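Local coordinates for McyG protein (Microcystis aeruginosa PCC 7806, PDB 4R0M) that binds phenylalanyl-adenylate and probably activates its acid substrate by adenylation for transfer to a peptidyl carrier domain during microcystin synthesis, at residues A[438-443]-A[480-485]; A[461-466]-A[487-492]; A[470-475]-A[538-543]; A[519-524]-A[546-551]. All coordinates share one frame; numbering follows the deposited sequence.

Contact 1 of 4, residues A[438-443]-A[480-485]; sequences QEIIIN and DLLIIT
Ile441 O and the carboxylate oxygen OD2 of Asp480 come within 3.5 Å, the closest polar approach between 438-443 and 480-485. Both atoms are acceptors, so the pair is proximity and not a bond, and what holds the segments together is hydrocarbon. Asp480 reaches this spot because its CG lies beside its own backbone N (chi1 -76°); its CB meanwhile stands 4.3 Å from Ile442 CG1. Ile442 serves two residues of the other strand. Its CD1 branch runs on to Leu482 CB, also at 4.3 Å. At the far end of the row the Leu482 side chain, with CG anti to N (chi1 169°), brings CD1 to 4.2 Å from Ile440 CG2. These are ordinary van der Waals separations over a modest 192 Å² of buried surface. The axes of the short strands pass 7.4 Å apart and their directions differ by 134°, well short of antiparallel, which fits side-chain packing between separate sheets. Each strand has its own backbone partner: Ile440 bonds to Tyr447, Leu482 to Ala516. Helix 449-457 completes the apolar patch, with Leu452 touching both Ile440 and Leu482. The geometry is that of a two-stranded hairpin, 440-442 with 445-447, leaning on the three-stranded sheet of what is probably the small C-terminal subdomain of an ANL-family adenylation domain.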
loop_
_atom_site.group_PDB
_atom_site.type_symbol
_atom_site.label_atom_id
_atom_site.label_comp_id
_atom_site.label_asym_id
_atom_site.label_seq_id
_atom_site.Cartn_x
_atom_site.Cartn_y
_atom_site.Cartn_z
ATOM N N GLN A 438 3.786 15.858 10.364
ATOM C CA GLN A 438 4.734 14.801 10.710
ATOM C C GLN A 438 6.168 15.269 10.472
ATOM O O GLN A 438 7.097 14.459 10.400
ATOM C CB GLN A 438 4.451 13.529 9.908
ATOM C CG GLN A 438 3.321 12.679 10.463
ATOM C CD GLN A 438 3.158 11.366 9.724
ATOM O OE1 GLN A 438 2.109 11.098 9.141
ATOM N NE2 GLN A 438 4.199 10.539 9.741
ATOM N N GLU A 439 6.335 16.584 10.353
ATOM C CA GLU A 439 7.642 17.197 10.146
ATOM C C GLU A 439 8.496 17.112 11.404
ATOM O O GLU A 439 7.985 17.203 12.522
ATOM C CB GLU A 439 7.483 18.660 9.735
ATOM C CG GLU A 439 6.855 18.862 8.366
ATOM C CD GLU A 439 6.191 20.216 8.227
ATOM O OE1 GLU A 439 6.502 20.933 7.253
ATOM O OE2 GLU A 439 5.356 20.564 9.092
ATOM N N ILE A 440 9.799 16.931 11.209
ATOM C CA ILE A 440 10.751 16.930 12.311
ATOM C C ILE A 440 11.589 18.206 12.227
ATOM O O ILE A 440 12.593 18.265 11.513
ATOM C CB ILE A 440 11.628 15.657 12.322
ATOM C CG1 ILE A 440 10.743 14.403 12.351
ATOM C CG2 ILE A 440 12.582 15.670 13.511
ATOM C CD1 ILE A 440 11.471 13.105 12.070
ATOM N N ILE A 441 11.141 19.233 12.947
ATOM C CA ILE A 441 11.811 20.531 12.966
ATOM C C ILE A 441 12.413 20.785 14.347
ATOM O O ILE A 441 11.700 20.818 15.354
ATOM C CB ILE A 441 10.852 21.683 12.578
ATOM C CG1 ILE A 441 10.215 21.413 11.208
ATOM C CG2 ILE A 441 11.592 23.016 12.576
ATOM C CD1 ILE A 441 9.016 22.284 10.886
ATOM N N ILE A 442 13.732 20.948 14.381
ATOM C CA ILE A 442 14.460 21.195 15.624
ATOM C C ILE A 442 15.383 22.401 15.440
ATOM O O ILE A 442 16.319 22.360 14.635
ATOM C CB ILE A 442 15.243 19.941 16.075
ATOM C CG1 ILE A 442 14.275 18.797 16.384
ATOM C CG2 ILE A 442 16.080 20.242 17.308
ATOM C CD1 ILE A 442 14.831 17.420 16.112
ATOM N N ASN A 443 15.097 23.468 16.189
ATOM C CA ASN A 443 15.777 24.765 16.053
ATOM C C ASN A 443 15.622 25.397 14.666
ATOM O O ASN A 443 16.555 26.014 14.143
ATOM C CB ASN A 443 17.257 24.665 16.445
ATOM C CG ASN A 443 17.480 24.839 17.933
ATOM O OD1 ASN A 443 17.229 25.908 18.492
ATOM N ND2 ASN A 443 17.968 23.790 18.581
ATOM N N ASP A 480 11.553 20.743 21.462
ATOM C CA ASP A 480 11.188 19.613 20.608
ATOM C C ASP A 480 12.091 18.402 20.820
ATOM O O ASP A 480 13.317 18.522 20.835
ATOM C CB ASP A 480 11.195 20.030 19.136
ATOM C CG ASP A 480 9.984 20.862 18.762
ATOM O OD1 ASP A 480 8.845 20.380 18.952
ATOM O OD2 ASP A 480 10.171 21.996 18.271
ATOM N N LEU A 481 11.470 17.236 20.984
ATOM C CA LEU A 481 12.201 15.991 21.189
ATOM C C LEU A 481 12.079 15.071 19.977
ATOM O O LEU A 481 11.006 14.957 19.376
ATOM C CB LEU A 481 11.699 15.263 22.446
ATOM C CG LEU A 481 11.624 15.984 23.801
ATOM C CD1 LEU A 481 10.956 15.087 24.832
ATOM C CD2 LEU A 481 12.990 16.437 24.296
ATOM N N LEU A 482 13.188 14.429 19.617
ATOM C CA LEU A 482 13.189 13.397 18.591
ATOM C C LEU A 482 13.003 12.041 19.254
ATOM O O LEU A 482 13.766 11.669 20.149
ATOM C CB LEU A 482 14.494 13.422 17.788
ATOM C CG LEU A 482 14.779 12.247 16.842
ATOM C CD1 LEU A 482 13.841 12.253 15.641
ATOM C CD2 LEU A 482 16.231 12.257 16.390
ATOM N N ILE A 483 11.982 11.309 18.816
ATOM C CA ILE A 483 11.699 9.985 19.358
ATOM C C ILE A 483 11.906 8.926 18.282
ATOM O O ILE A 483 11.444 9.075 17.150
ATOM C CB ILE A 483 10.277 9.890 19.971
ATOM C CG1 ILE A 483 10.131 10.840 21.166
ATOM C CG2 ILE A 483 9.975 8.474 20.446
ATOM C CD1 ILE A 483 9.768 12.261 20.794
ATOM N N ILE A 484 12.617 7.867 18.654
ATOM C CA ILE A 484 12.905 6.763 17.757
ATOM C C ILE A 484 12.367 5.458 18.340
ATOM O O ILE A 484 12.704 5.078 19.462
ATOM C CB ILE A 484 14.420 6.668 17.456
ATOM C CG1 ILE A 484 14.818 7.756 16.453
ATOM C CG2 ILE A 484 14.791 5.285 16.930
ATOM C CD1 ILE A 484 16.303 8.046 16.392
ATOM N N THR A 485 11.507 4.795 17.573
ATOM C CA THR A 485 10.998 3.482 17.935
ATOM C C THR A 485 11.511 2.461 16.934
ATOM O O THR A 485 11.659 2.764 15.750
ATOM C CB THR A 485 9.460 3.446 17.962
ATOM O OG1 THR A 485 8.947 3.900 16.704
ATOM C CG2 THR A 485 8.919 4.335 19.081
#

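Contact 2 of 4, residues A[461-466]-A[487-492]; sequences GVKVSY and SPESEQ
Gly461 O accepts from Glu489 N at 2.8 Å, and Ser487 O accepts from Lys463 N at 2.9 Å; these two bonds make the tight side of the contact. They differ in approach. The first donor sits well above the plane of the Gly461 carbonyl (57° out of it), whereas the second meets the Ser487 oxygen almost head-on, in line with its C=O bond. Pro488 CA adds a CA-H...O contact to the same Gly461 O, at 3.4 Å. At Gly461 the backbone has a positive phi of 100°, where a CB would press on the preceding carbonyl. Between the two bonds Val462 and Pro488 form a single bridge that ties the loop after helix 449-457 to the loop after strand 479-486. Beyond it the chain reverses through a type II beta turn from Lys463 to Tyr466. This brings Tyr466 CB to 3.5 Å from Ser487 CB, while the tyrosine ring runs on past the serine and its OH bonds to Arg523 NH1. Ser487 OG, anti to its own N, bonds to Leu521 O. The Lys463-Glu489 side is looser. Both residues are partly exposed and their side chains cross at about a right angle, the carboxylate OE2 of Glu489 lying near the start of the lysine, 4.0 Å from Lys463 CA and about as far from CG. Their charged ends stay unpaired with each other, Lys463 NZ lying 4.8 Å from Glu489 OE2.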
loop_
_atom_site.group_PDB
_atom_site.type_symbol
_atom_site.label_atom_id
_atom_site.label_comp_id
_atom_site.label_asym_id
_atom_site.label_seq_id
_atom_site.Cartn_x
_atom_site.Cartn_y
_atom_site.Cartn_z
ATOM N N GLY A 461 21.410 -5.342 14.794
ATOM C CA GLY A 461 20.475 -5.478 15.910
ATOM C C GLY A 461 19.155 -4.751 15.722
ATOM O O GLY A 461 18.236 -4.908 16.529
ATOM N N VAL A 462 19.062 -3.950 14.661
ATOM C CA VAL A 462 17.826 -3.238 14.329
ATOM C C VAL A 462 17.130 -3.950 13.169
ATOM O O VAL A 462 17.677 -4.039 12.065
ATOM C CB VAL A 462 18.095 -1.758 13.973
ATOM C CG1 VAL A 462 16.810 -1.055 13.553
ATOM C CG2 VAL A 462 18.742 -1.035 15.147
ATOM N N LYS A 463 15.929 -4.464 13.428
ATOM C CA LYS A 463 15.179 -5.204 12.417
ATOM C C LYS A 463 14.532 -4.256 11.413
ATOM O O LYS A 463 13.755 -3.375 11.786
ATOM C CB LYS A 463 14.134 -6.119 13.061
ATOM C CG LYS A 463 13.743 -7.303 12.190
ATOM C CD LYS A 463 12.778 -8.233 12.911
ATOM C CE LYS A 463 12.335 -9.383 12.014
ATOM N NZ LYS A 463 13.437 -10.343 11.714
ATOM N N VAL A 464 14.863 -4.447 10.151
ATOM C CA VAL A 464 14.381 -3.607 9.076
ATOM C C VAL A 464 12.870 -3.671 8.886
ATOM O O VAL A 464 12.289 -4.723 8.879
ATOM C CB VAL A 464 15.120 -3.943 7.779
ATOM C CG1 VAL A 464 14.480 -3.311 6.563
ATOM C CG2 VAL A 464 16.554 -3.497 7.860
ATOM N N SER A 465 12.286 -2.507 8.674
ATOM C CA SER A 465 10.866 -2.295 8.468
ATOM C C SER A 465 9.993 -2.114 9.708
ATOM O O SER A 465 8.810 -2.045 9.606
ATOM C CB SER A 465 10.283 -3.408 7.636
ATOM O OG SER A 465 10.114 -4.564 8.383
ATOM N N TYR A 466 10.610 -2.008 10.868
ATOM C CA TYR A 466 9.923 -1.747 12.116
ATOM C C TYR A 466 10.351 -0.475 12.804
ATOM O O TYR A 466 10.191 -0.349 13.980
ATOM C CB TYR A 466 10.125 -2.893 13.073
ATOM C CG TYR A 466 9.619 -4.199 12.604
ATOM C CD1 TYR A 466 8.328 -4.550 12.795
ATOM C CD2 TYR A 466 10.438 -5.082 11.982
ATOM C CE1 TYR A 466 7.852 -5.741 12.367
ATOM C CE2 TYR A 466 9.969 -6.279 11.554
ATOM C CZ TYR A 466 8.670 -6.595 11.762
ATOM O OH TYR A 466 8.189 -7.778 11.354
ATOM N N SER A 487 12.271 -2.221 16.406
ATOM C CA SER A 487 12.147 -3.586 16.893
ATOM C C SER A 487 13.507 -4.270 16.806
ATOM O O SER A 487 14.199 -4.134 15.794
ATOM C CB SER A 487 11.104 -4.358 16.084
ATOM O OG SER A 487 10.873 -5.638 16.643
ATOM N N PRO A 488 13.907 -4.992 17.872
ATOM C CA PRO A 488 15.222 -5.634 17.903
ATOM C C PRO A 488 15.298 -6.860 16.999
ATOM O O PRO A 488 14.332 -7.620 16.896
ATOM C CB PRO A 488 15.387 -6.055 19.374
ATOM C CG PRO A 488 14.262 -5.413 20.119
ATOM C CD PRO A 488 13.164 -5.223 19.121
ATOM N N GLU A 489 16.447 -7.040 16.354
ATOM C CA GLU A 489 16.700 -8.207 15.512
ATOM C C GLU A 489 17.239 -9.370 16.351
ATOM O O GLU A 489 17.539 -10.443 15.823
ATOM C CB GLU A 489 17.676 -7.848 14.387
ATOM C CG GLU A 489 17.574 -8.737 13.154
ATOM C CD GLU A 489 18.241 -8.130 11.935
ATOM O OE1 GLU A 489 19.424 -7.734 12.027
ATOM O OE2 GLU A 489 17.579 -8.053 10.878
ATOM N N SER A 490 17.343 -9.144 17.660
ATOM C CA SER A 490 17.840 -10.141 18.609
ATOM C C SER A 490 16.921 -11.357 18.692
ATOM O O SER A 490 15.772 -11.313 18.239
ATOM C CB SER A 490 17.998 -9.516 19.999
ATOM O OG SER A 490 18.846 -8.381 19.958
ATOM N N GLU A 491 17.434 -12.439 19.279
ATOM C CA GLU A 491 16.666 -13.673 19.434
ATOM C C GLU A 491 16.612 -14.139 20.902
ATOM O O GLU A 491 17.313 -15.082 21.280
ATOM C CB GLU A 491 17.242 -14.772 18.529
ATOM C CG GLU A 491 16.262 -15.881 18.166
ATOM C CD GLU A 491 15.222 -15.450 17.144
ATOM O OE1 GLU A 491 15.590 -14.787 16.150
ATOM O OE2 GLU A 491 14.033 -15.785 17.331
ATOM N N GLN A 492 15.798 -13.484 21.736
ATOM C CA GLN A 492 15.005 -12.306 21.365
ATOM C C GLN A 492 15.183 -11.177 22.390
ATOM O O GLN A 492 16.143 -11.188 23.165
ATOM C CB GLN A 492 13.522 -12.671 21.176
ATOM C CG GLN A 492 12.841 -13.299 22.387
ATOM C CD GLN A 492 11.366 -13.587 22.156
ATOM O OE1 GLN A 492 10.882 -14.676 22.462
ATOM N NE2 GLN A 492 10.644 -12.610 21.614
#

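Contact 3 of 4, residues A[470-475]-A[538-543]; sequences FAVFDQ and KLKKDF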
loop_
_atom_site.group_PDB
_atom_site.type_symbol
_atom_site.label_atom_id
_atom_site.label_comp_id
_atom_site.label_asym_id
_atom_site.label_seq_id
_atom_site.Cartn_x
_atom_site.Cartn_y
_atom_site.Cartn_z
ATOM N N PHE A 470 9.996 10.325 14.756
ATOM C CA PHE A 470 9.038 11.430 14.819
ATOM C C PHE A 470 9.387 12.406 15.939
ATOM O O PHE A 470 10.138 12.065 16.857
ATOM C CB PHE A 470 7.603 10.907 14.984
ATOM C CG PHE A 470 7.399 10.055 16.205
ATOM C CD1 PHE A 470 7.630 8.683 16.159
ATOM C CD2 PHE A 470 6.973 10.621 17.402
ATOM C CE1 PHE A 470 7.444 7.894 17.284
ATOM C CE2 PHE A 470 6.787 9.837 18.531
ATOM C CZ PHE A 470 7.018 8.471 18.470
ATOM N N ALA A 471 8.829 13.610 15.859
ATOM C CA ALA A 471 9.108 14.667 16.827
ATOM C C ALA A 471 7.866 15.100 17.605
ATOM O O ALA A 471 6.819 15.380 17.014
ATOM C CB ALA A 471 9.742 15.865 16.132
ATOM N N VAL A 472 7.991 15.145 18.933
ATOM C CA VAL A 472 6.947 15.705 19.796
ATOM C C VAL A 472 7.457 16.966 20.493
ATOM O O VAL A 472 8.664 17.137 20.684
ATOM C CB VAL A 472 6.410 14.692 20.843
ATOM C CG1 VAL A 472 6.112 13.341 20.203
ATOM C CG2 VAL A 472 7.368 14.533 22.018
ATOM N N PHE A 473 6.534 17.851 20.859
ATOM C CA PHE A 473 6.879 19.047 21.618
ATOM C C PHE A 473 6.715 18.795 23.115
ATOM O O PHE A 473 5.629 18.441 23.579
ATOM C CB PHE A 473 6.028 20.238 21.166
ATOM C CG PHE A 473 6.417 21.541 21.806
ATOM C CD1 PHE A 473 7.589 22.195 21.432
ATOM C CD2 PHE A 473 5.606 22.124 22.774
ATOM C CE1 PHE A 473 7.947 23.402 22.018
ATOM C CE2 PHE A 473 5.958 23.331 23.363
ATOM C CZ PHE A 473 7.130 23.970 22.984
ATOM N N ASP A 474 7.803 18.965 23.860
ATOM C CA ASP A 474 7.776 18.806 25.311
ATOM C C ASP A 474 7.371 20.123 25.967
ATOM O O ASP A 474 8.076 21.128 25.851
ATOM C CB ASP A 474 9.136 18.331 25.834
ATOM C CG ASP A 474 9.125 18.030 27.327
ATOM O OD1 ASP A 474 8.052 17.695 27.876
ATOM O OD2 ASP A 474 10.203 18.119 27.951
ATOM N N GLN A 475 6.227 20.103 26.646
ATOM C CA GLN A 475 5.658 21.298 27.270
ATOM C C GLN A 475 6.457 21.753 28.494
ATOM O O GLN A 475 6.703 22.948 28.669
ATOM C CB GLN A 475 4.183 21.059 27.630
ATOM C CG GLN A 475 3.439 22.272 28.183
ATOM C CD GLN A 475 3.291 23.410 27.182
ATOM O OE1 GLN A 475 3.404 23.216 25.969
ATOM N NE2 GLN A 475 3.028 24.609 27.692
ATOM N N LYS A 538 -0.029 6.737 15.023
ATOM C CA LYS A 538 -0.412 5.805 16.086
ATOM C C LYS A 538 0.699 5.617 17.119
ATOM O O LYS A 538 0.423 5.453 18.309
ATOM C CB LYS A 538 -0.829 4.450 15.505
ATOM C CG LYS A 538 -2.215 4.435 14.878
ATOM C CD LYS A 538 -2.577 3.045 14.371
ATOM C CE LYS A 538 -3.988 2.996 13.804
ATOM N NZ LYS A 538 -5.036 3.111 14.860
ATOM N N LEU A 539 1.949 5.642 16.657
ATOM C CA LEU A 539 3.105 5.530 17.545
ATOM C C LEU A 539 3.331 6.798 18.363
ATOM O O LEU A 539 3.729 6.722 19.528
ATOM C CB LEU A 539 4.371 5.168 16.764
ATOM C CG LEU A 539 4.610 3.684 16.478
ATOM C CD1 LEU A 539 5.797 3.506 15.547
ATOM C CD2 LEU A 539 4.816 2.884 17.759
ATOM N N LYS A 540 3.079 7.953 17.746
ATOM C CA LYS A 540 3.174 9.237 18.435
ATOM C C LYS A 540 2.166 9.302 19.582
ATOM O O LYS A 540 2.510 9.709 20.695
ATOM C CB LYS A 540 2.970 10.404 17.464
ATOM C CG LYS A 540 3.231 11.774 18.080
ATOM C CD LYS A 540 2.938 12.916 17.117
ATOM C CE LYS A 540 4.112 13.193 16.191
ATOM N NZ LYS A 540 3.891 14.410 15.361
ATOM N N LYS A 541 0.930 8.887 19.305
ATOM C CA LYS A 541 -0.117 8.832 20.323
ATOM C C LYS A 541 0.244 7.871 21.448
ATOM O O LYS A 541 0.173 8.244 22.618
ATOM C CB LYS A 541 -1.474 8.471 19.713
ATOM C CG LYS A 541 -2.225 9.668 19.155
ATOM C CD LYS A 541 -3.724 9.415 19.108
ATOM C CE LYS A 541 -4.485 10.718 18.918
ATOM N NZ LYS A 541 -5.959 10.524 18.979
ATOM N N ASP A 542 0.651 6.652 21.087
ATOM C CA ASP A 542 1.089 5.641 22.058
ATOM C C ASP A 542 2.121 6.195 23.047
ATOM O O ASP A 542 2.016 5.965 24.255
ATOM C CB ASP A 542 1.657 4.405 21.346
ATOM C CG ASP A 542 0.579 3.517 20.731
ATOM O OD1 ASP A 542 -0.609 3.639 21.104
ATOM O OD2 ASP A 542 0.930 2.682 19.868
ATOM N N PHE A 543 3.105 6.923 22.523
ATOM C CA PHE A 543 4.141 7.564 23.333
ATOM C C PHE A 543 3.566 8.619 24.285
ATOM O O PHE A 543 3.982 8.712 25.443
ATOM C CB PHE A 543 5.215 8.181 22.424
ATOM C CG PHE A 543 6.198 9.062 23.146
ATOM C CD1 PHE A 543 7.291 8.512 23.807
ATOM C CD2 PHE A 543 6.033 10.444 23.159
ATOM C CE1 PHE A 543 8.198 9.326 24.475
ATOM C CE2 PHE A 543 6.935 11.262 23.825
ATOM C CZ PHE A 543 8.019 10.702 24.483
#
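Phe470 lays one face of its ring against the backbone of helix 536-545 at Lys540, whose N lies 4.0 Å above the ring plane, offset toward the rim. This is strand-on-helix packing in the small alpha/beta subdomain that probably forms the C-terminal part of the adenylation domain; the axes of the short segments pass 9.6 Å apart at 40°. Phe470 CE2 comes to 3.7 Å from Lys540 CA, CE1 meets Leu539 CB at 4.1 Å, and Phe543 CB approaches the ring edge. Phe470 holds CG between its backbone N and carbonyl carbon (chi1 58°), an orientation that turns the ring from the strand onto the helix. Two residues along, Val472 CG1 touches Lys540 CG at 3.9 Å and also nears the Phe543 ring, which CG2 meets at CE2, 3.8 Å away. Replacing Phe470 by an alanine would probably open a gap above the Lys540 backbone and leave the Leu539 and Phe543 side chains without this partner at the strand. Outside this shell, backbone bonds from Phe470 to Ile483 and from Val472 to Leu481 fix the strand against its sheet neighbour, and the Ile483 side chain also touches those of Phe470 and Val472. On the helix side, the Phe543 ring meets that of Tyr517. The Lys540 chain slides past both Phe470 and Val472 in the reverse sense, then bends at chi3 (-84°), which carries CE to 3.6 Å from Ala471 O.

Contact 4 of 4, residues A[519-524]-A[546-551]; sequences IPLERN and GLFSSR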
loop_
_atom_site.group_PDB
_atom_site.type_symbol
_atom_site.label_atom_id
_atom_site.label_comp_id
_atom_site.label_asym_id
_atom_site.label_seq_id
_atom_site.Cartn_x
_atom_site.Cartn_y
_atom_site.Cartn_z
ATOM N N ILE A 519 12.910 3.566 21.983
ATOM C CA ILE A 519 12.050 2.529 22.554
ATOM C C ILE A 519 11.996 1.258 21.698
ATOM O O ILE A 519 11.498 1.286 20.567
ATOM C CB ILE A 519 10.613 3.046 22.782
ATOM C CG1 ILE A 519 10.630 4.440 23.424
ATOM C CG2 ILE A 519 9.823 2.054 23.628
ATOM C CD1 ILE A 519 9.452 5.313 23.047
ATOM N N PRO A 520 12.512 0.138 22.239
ATOM C CA PRO A 520 12.364 -1.175 21.613
ATOM C C PRO A 520 10.912 -1.634 21.657
ATOM O O PRO A 520 10.197 -1.347 22.623
ATOM C CB PRO A 520 13.226 -2.088 22.493
ATOM C CG PRO A 520 14.163 -1.176 23.207
ATOM C CD PRO A 520 13.375 0.077 23.430
ATOM N N LEU A 521 10.484 -2.335 20.613
ATOM C CA LEU A 521 9.114 -2.818 20.522
ATOM C C LEU A 521 9.014 -4.233 19.978
ATOM O O LEU A 521 9.785 -4.634 19.102
ATOM C CB LEU A 521 8.264 -1.874 19.670
ATOM C CG LEU A 521 7.500 -0.781 20.415
ATOM C CD1 LEU A 521 6.959 0.244 19.432
ATOM C CD2 LEU A 521 6.371 -1.378 21.246
ATOM N N GLU A 522 8.063 -4.987 20.521
ATOM C CA GLU A 522 7.709 -6.296 19.984
ATOM C C GLU A 522 7.099 -6.109 18.599
ATOM O O GLU A 522 6.277 -5.211 18.390
ATOM C CB GLU A 522 6.751 -7.056 20.918
ATOM C CG GLU A 522 5.785 -6.192 21.723
ATOM C CD GLU A 522 6.417 -5.588 22.972
ATOM O OE1 GLU A 522 6.451 -4.341 23.071
ATOM O OE2 GLU A 522 6.882 -6.353 23.851
ATOM N N ARG A 523 7.524 -6.956 17.663
ATOM C CA ARG A 523 7.146 -6.852 16.248
ATOM C C ARG A 523 5.639 -6.732 16.044
ATOM O O ARG A 523 5.186 -5.975 15.185
ATOM C CB ARG A 523 7.687 -8.046 15.449
ATOM C CG ARG A 523 9.179 -8.301 15.618
ATOM C CD ARG A 523 9.696 -9.399 14.696
ATOM N NE ARG A 523 8.985 -10.669 14.858
ATOM C CZ ARG A 523 8.208 -11.227 13.930
ATOM N NH1 ARG A 523 8.037 -10.641 12.750
ATOM N NH2 ARG A 523 7.606 -12.383 14.179
ATOM N N ASN A 524 4.877 -7.466 16.855
ATOM C CA ASN A 524 3.417 -7.514 16.757
ATOM C C ASN A 524 2.704 -6.234 17.194
ATOM O O ASN A 524 1.506 -6.077 16.952
ATOM C CB ASN A 524 2.869 -8.707 17.554
ATOM C CG ASN A 524 3.263 -10.051 16.958
ATOM O OD1 ASN A 524 4.113 -10.135 16.067
ATOM N ND2 ASN A 524 2.643 -11.116 17.457
ATOM N N GLY A 546 1.371 7.547 28.439
ATOM C CA GLY A 546 2.257 6.896 27.488
ATOM C C GLY A 546 2.352 5.400 27.701
ATOM O O GLY A 546 2.558 4.926 28.824
ATOM N N LEU A 547 2.209 4.664 26.602
ATOM C CA LEU A 547 2.255 3.207 26.602
ATOM C C LEU A 547 3.651 2.664 26.927
ATOM O O LEU A 547 3.785 1.550 27.438
ATOM C CB LEU A 547 1.775 2.680 25.242
ATOM C CG LEU A 547 1.386 1.208 25.075
ATOM C CD1 LEU A 547 0.130 0.873 25.865
ATOM C CD2 LEU A 547 1.190 0.881 23.601
ATOM N N PHE A 548 4.679 3.462 26.642
ATOM C CA PHE A 548 6.073 3.023 26.778
ATOM C C PHE A 548 6.766 3.520 28.053
ATOM O O PHE A 548 7.917 3.150 28.314
ATOM C CB PHE A 548 6.899 3.443 25.551
ATOM C CG PHE A 548 6.190 3.259 24.237
ATOM C CD1 PHE A 548 5.838 1.989 23.787
ATOM C CD2 PHE A 548 5.888 4.357 23.439
ATOM C CE1 PHE A 548 5.187 1.821 22.572
ATOM C CE2 PHE A 548 5.242 4.195 22.221
ATOM C CZ PHE A 548 4.892 2.925 21.787
ATOM N N SER A 549 6.069 4.348 28.835
ATOM C CA SER A 549 6.629 4.955 30.053
ATOM C C SER A 549 7.326 3.948 30.971
ATOM O O SER A 549 8.377 4.242 31.540
ATOM C CB SER A 549 5.549 5.713 30.824
ATOM O OG SER A 549 5.101 6.836 30.086
ATOM N N SER A 550 6.736 2.761 31.090
ATOM C CA SER A 550 7.293 1.675 31.894
ATOM C C SER A 550 8.618 1.177 31.320
ATOM O O SER A 550 9.607 1.043 32.048
ATOM C CB SER A 550 6.299 0.515 31.990
ATOM O OG SER A 550 6.845 -0.564 32.729
ATOM N N ARG A 551 8.623 0.906 30.015
ATOM C CA ARG A 551 9.817 0.448 29.310
ATOM C C ARG A 551 10.906 1.521 29.314
ATOM O O ARG A 551 12.079 1.208 29.515
ATOM C CB ARG A 551 9.468 0.023 27.878
ATOM C CG ARG A 551 10.564 -0.759 27.171
ATOM C CD ARG A 551 10.015 -1.564 26.005
ATOM N NE ARG A 551 9.201 -2.692 26.455
ATOM C CZ ARG A 551 8.632 -3.584 25.650
ATOM N NH1 ARG A 551 8.778 -3.496 24.333
ATOM N NH2 ARG A 551 7.913 -4.571 26.166
#
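Charge pairing leads: Arg551 grips the Glu522 carboxylate end-on, one nitrogen to each oxygen. NH2 to OE2 is 3.1 Å, in the guanidinium plane and on the syn lone pair of the oxygen; NH1 to OE1 is shorter, 2.8 Å, but bent and tilted from the guanidinium plane. The unevenness is consistent with the two flat groups being turned 46° apart. Bends in both chains bring them together, at chi2 of Glu522 and at chi3 of Arg551 (-71°). Glu494 forms a second, long and weak, ion pair with Arg551. A side-chain-to-backbone hydrogen bond is the second kind. Arg551 NH1 also donates to Pro520 O at 3.1 Å, nearly straight at 164° and in the guanidinium plane, so one nitrogen spans a main-chain carbonyl and a carboxylate. A leucine in place of Arg551 would probably leave the Glu522 carboxylate without this charged mate, and Pro520 O without its donor from the helix. The apolar part centres on the buried Phe548, which Ile519 and Leu521 each meet at about a right angle. Ile519 sets CD1 3.7 Å from Phe548 CD2 and its CG2 against CB, while Leu521 brings CD2 to 3.7 Å from CE1 on the other branch of the ring. The contact thus joins the end of strand 517-520, held by backbone bonds from Ile519 to strand 479-486, to the turn between helices 536-545 and 549-558 and to the first turn of the latter: Ile519 also touches Phe543 and Ile552, and Phe548 touches Asp542.

How the contacts relate
Three of the four contacts share one three-stranded sheet: contact 1 uses its middle strand, 479-486, and contacts 3 and 4 its outer strands, 468-474 and 517-520. Contact 4 is the buried one; the others are partly buried. Contacts 1 and 3 rest mainly on apolar packing and are linked by strand-to-strand bonds such as Ile483 N to Phe470 O. Contact 4 combines apolar packing round one phenylalanine with a salt bridge, and meets contact 3 where Phe548 packs on Asp542. Contact 2, in loops about 22 Å from contacts 1 and 3 (centre to centre), relies on main-chain bonds; Ser487 OG and Tyr466 OH join it to contact 4.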